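PDB 6QW0: RNA-dependent RNA polymerase from Toscana virus, which probably cleaves capped host mRNAs with the manganese-dependent cap-snatching endonuclease at the N-terminus of the viral L protein, supplying primers for viral transcription. Local coordinates for residues Thr46-Thr51 / Gln64-Val69. Residues are numbered along the deposited sequence; the frame is centred on the assembly and turned at random. Where two conformers were deposited one is given.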
ATOM      1  N   THR A  46      -0.233   8.981  22.032  1.00 39.44           N
ATOM      2  CA  THR A  46      -0.803  10.001  21.165  1.00 43.55           C
ATOM      3  C   THR A  46       0.338  10.767  20.508  1.00 35.19           C
ATOM      4  O   THR A  46       1.399  10.949  21.116  1.00 40.92           O
ATOM      5  CB  THR A  46      -1.694  10.975  21.943  1.00 36.33           C
ATOM      6  OG1 THR A  46      -0.921  11.607  22.971  1.00 38.75           O
ATOM      7  CG2 THR A  46      -2.873  10.241  22.574  1.00 43.20           C
ATOM      8  N   ILE A  47       0.124  11.208  19.267  1.00 35.51           N
ATOM      9  CA  ILE A  47       1.156  11.900  18.487  1.00 33.61           C
ATOM     10  C   ILE A  47       0.570  13.179  17.900  1.00 33.00           C
ATOM     11  O   ILE A  47      -0.362  13.121  17.091  1.00 36.95           O
ATOM     12  CB  ILE A  47       1.720  11.033  17.347  1.00 31.00           C
ATOM     13  CG1 ILE A  47       2.146   9.651  17.847  1.00 33.57           C
ATOM     14  CG2 ILE A  47       2.913  11.738  16.691  1.00 30.59           C
ATOM     15  CD1 ILE A  47       2.478   8.698  16.729  1.00 38.00           C
ATOM     16  N   ASP A  48       1.133  14.327  18.281  1.00 30.48           N
ATOM     17  CA  ASP A  48       0.791  15.607  17.671  0.53 29.09           C
ATOM     18  C   ASP A  48       1.890  15.965  16.679  1.00 27.52           C
ATOM     19  O   ASP A  48       3.042  16.173  17.070  1.00 29.54           O
ATOM     20  CB  ASP A  48       0.637  16.705  18.725  0.53 30.83           C
ATOM     21  CG  ASP A  48       0.242  18.063  18.128  0.53 33.98           C
ATOM     22  OD1 ASP A  48       0.054  18.185  16.894  0.53 30.56           O
ATOM     23  OD2 ASP A  48       0.112  19.029  18.913  0.53 41.34           O
ATOM     24  N   ILE A  49       1.529  16.042  15.403  1.00 25.97           N
ATOM     25  CA  ILE A  49       2.481  16.308  14.328  1.00 23.40           C
ATOM     26  C   ILE A  49       2.310  17.752  13.885  1.00 25.52           C
ATOM     27  O   ILE A  49       1.186  18.207  13.643  1.00 27.63           O
ATOM     28  CB  ILE A  49       2.293  15.330  13.153  1.00 23.50           C
ATOM     29  CG1 ILE A  49       2.547  13.899  13.635  1.00 28.31           C
ATOM     30  CG2 ILE A  49       3.220  15.715  11.996  1.00 26.00           C
ATOM     31  CD1 ILE A  49       2.132  12.833  12.660  1.00 34.11           C
ATOM     32  N   ALA A  50       3.424  18.489  13.806  1.00 23.98           N
ATOM     33  CA  ALA A  50       3.374  19.930  13.557  1.00 24.70           C
ATOM     34  C   ALA A  50       3.227  20.207  12.060  1.00 26.95           C
ATOM     35  O   ALA A  50       4.124  20.714  11.382  1.00 26.11           O
ATOM     36  CB  ALA A  50       4.615  20.606  14.132  1.00 28.01           C
ATOM     37  N   THR A  51       2.051  19.868  11.530  1.00 28.70           N
ATOM     38  CA  THR A  51       1.820  20.057  10.103  1.00 27.36           C
ATOM     39  C   THR A  51       1.869  21.529   9.698  1.00 28.63           C
ATOM     40  O   THR A  51       2.047  21.833   8.513  1.00 29.61           O
ATOM     41  CB  THR A  51       0.476  19.426   9.707  1.00 29.02           C
ATOM     42  OG1 THR A  51      -0.559  19.936  10.552  1.00 30.83           O
ATOM     43  CG2 THR A  51       0.533  17.907   9.876  1.00 32.28           C
ATOM     44  N   GLN A  64      -1.770  14.122   8.534  1.00 26.77           N
ATOM     45  CA  GLN A  64      -2.730  14.694   9.465  1.00 30.74           C
ATOM     46  C   GLN A  64      -2.056  15.007  10.800  1.00 30.82           C
ATOM     47  O   GLN A  64      -1.101  14.328  11.197  1.00 32.67           O
ATOM     48  CB  GLN A  64      -3.891  13.729   9.681  1.00 32.50           C
ATOM     49  CG  GLN A  64      -4.641  13.393   8.395  1.00 31.20           C
ATOM     50  CD  GLN A  64      -4.987  14.625   7.583  1.00 38.04           C
ATOM     51  OE1 GLN A  64      -5.784  15.462   8.015  1.00 40.89           O
ATOM     52  NE2 GLN A  64      -4.383  14.754   6.405  1.00 38.44           N
ATOM     53  N   PRO A  65      -2.545  16.019  11.522  1.00 32.80           N
ATOM     54  CA  PRO A  65      -1.817  16.492  12.717  1.00 30.37           C
ATOM     55  C   PRO A  65      -1.898  15.592  13.934  1.00 33.71           C
ATOM     56  O   PRO A  65      -1.039  15.726  14.814  1.00 30.71           O
ATOM     57  CB  PRO A  65      -2.461  17.849  13.006  1.00 30.65           C
ATOM     58  CG  PRO A  65      -3.791  17.802  12.314  1.00 33.42           C
ATOM     59  CD  PRO A  65      -3.539  17.006  11.071  1.00 32.40           C
ATOM     60  N   PHE A  66      -2.889  14.707  14.057  1.00 27.28           N
ATOM     61  CA  PHE A  66      -3.079  13.976  15.305  1.00 27.89           C
ATOM     62  C   PHE A  66      -3.301  12.494  15.050  1.00 36.89           C
ATOM     63  O   PHE A  66      -4.115  12.120  14.200  1.00 38.83           O
ATOM     64  CB  PHE A  66      -4.257  14.547  16.092  1.00 29.15           C
ATOM     65  CG  PHE A  66      -4.046  15.954  16.511  1.00 25.74           C
ATOM     66  CD1 PHE A  66      -3.226  16.250  17.583  1.00 27.33           C
ATOM     67  CD2 PHE A  66      -4.627  16.988  15.804  1.00 25.58           C
ATOM     68  CE1 PHE A  66      -3.013  17.559  17.960  1.00 32.46           C
ATOM     69  CE2 PHE A  66      -4.414  18.296  16.170  1.00 27.54           C
ATOM     70  CZ  PHE A  66      -3.604  18.586  17.247  1.00 30.48           C
ATOM     71  N   GLU A  67      -2.608  11.660  15.823  1.00 36.52           N
ATOM     72  CA  GLU A  67      -2.676  10.216  15.666  1.00 45.55           C
ATOM     73  C   GLU A  67      -2.804   9.539  17.022  1.00 44.92           C
ATOM     74  O   GLU A  67      -2.191   9.965  18.006  1.00 40.51           O
ATOM     75  CB  GLU A  67      -1.438   9.671  14.944  1.00 39.50           C
ATOM     76  CG  GLU A  67      -1.229  10.183  13.516  1.00 47.28           C
ATOM     77  CD  GLU A  67      -2.261   9.662  12.529  1.00 55.39           C
ATOM     78  OE1 GLU A  67      -3.137   8.864  12.930  1.00 58.57           O
ATOM     79  OE2 GLU A  67      -2.185  10.043  11.340  1.00 61.02           O
ATOM     80  N   SER A  68      -3.611   8.483  17.061  1.00 45.48           N
ATOM     81  CA  SER A  68      -3.664   7.552  18.177  1.00 44.35           C
ATOM     82  C   SER A  68      -3.034   6.233  17.745  1.00 45.47           C
ATOM     83  O   SER A  68      -3.264   5.764  16.627  1.00 47.19           O
ATOM     84  CB  SER A  68      -5.105   7.308  18.638  1.00 50.08           C
ATOM     85  OG  SER A  68      -5.570   8.357  19.471  1.00 49.08           O
ATOM     86  N   VAL A  69      -2.236   5.645  18.626  1.00 47.54           N
ATOM     87  CA  VAL A  69      -1.587   4.378  18.309  1.00 47.86           C
ATOM     88  C   VAL A  69      -1.893   3.354  19.393  1.00 48.34           C
ATOM     89  O   VAL A  69      -1.455   3.507  20.532  1.00 43.71           O
ATOM     90  CB  VAL A  69      -0.067   4.557  18.134  1.00 47.36           C
TER
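The carbonyl oxygen of Pro65 takes the amide of Ile49 in an almost perfectly straight hydrogen bond (Ile49 N to Pro65 O 2.7 Å, N-H...O 179°), the donor lying somewhat off the carbonyl plane. The same oxygen also receives a CA-H...O contact from Asp48. Two residues back along strand 46-49, and two further along the other chain segment, Ile47 and Glu67 form an antiparallel hydrogen-bonded pair: Ile47 N reaches Glu67 O over 2.9 Å and Glu67 N returns to Ile47 O over 3.0 Å. Asp48 and Phe66 make the neighbouring non-hydrogen-bonded pair. In one of its two conformers the Asp48 carboxylate, with CG anti to the backbone N (chi1 -179°), lies alongside the Phe66 ring, so this approach is doubtful as a constant feature. There the side chains run the same way, the carboxylate and ring planes 32° apart, on the face of the sheet that also carries Thr46 and Ser68. The opposite face bears Ile47 and Glu67, whose CB atoms lie 4.2 Å apart; on this side Phe81 of helix 77-82 touches both Ile49 and Glu67. Beyond the paired strands, the chain bends in an inverse gamma turn centred on Ala50, and Thr51 comes back against Pro65, with Thr51 OG1 3.7 Å from Pro65 CB. Strand 46-49 also pairs with strand 36-39, so the arrangement is the second half of a three-stranded antiparallel meander, separate from the mixed sheet of this PDDEXK-clan endonuclease domain.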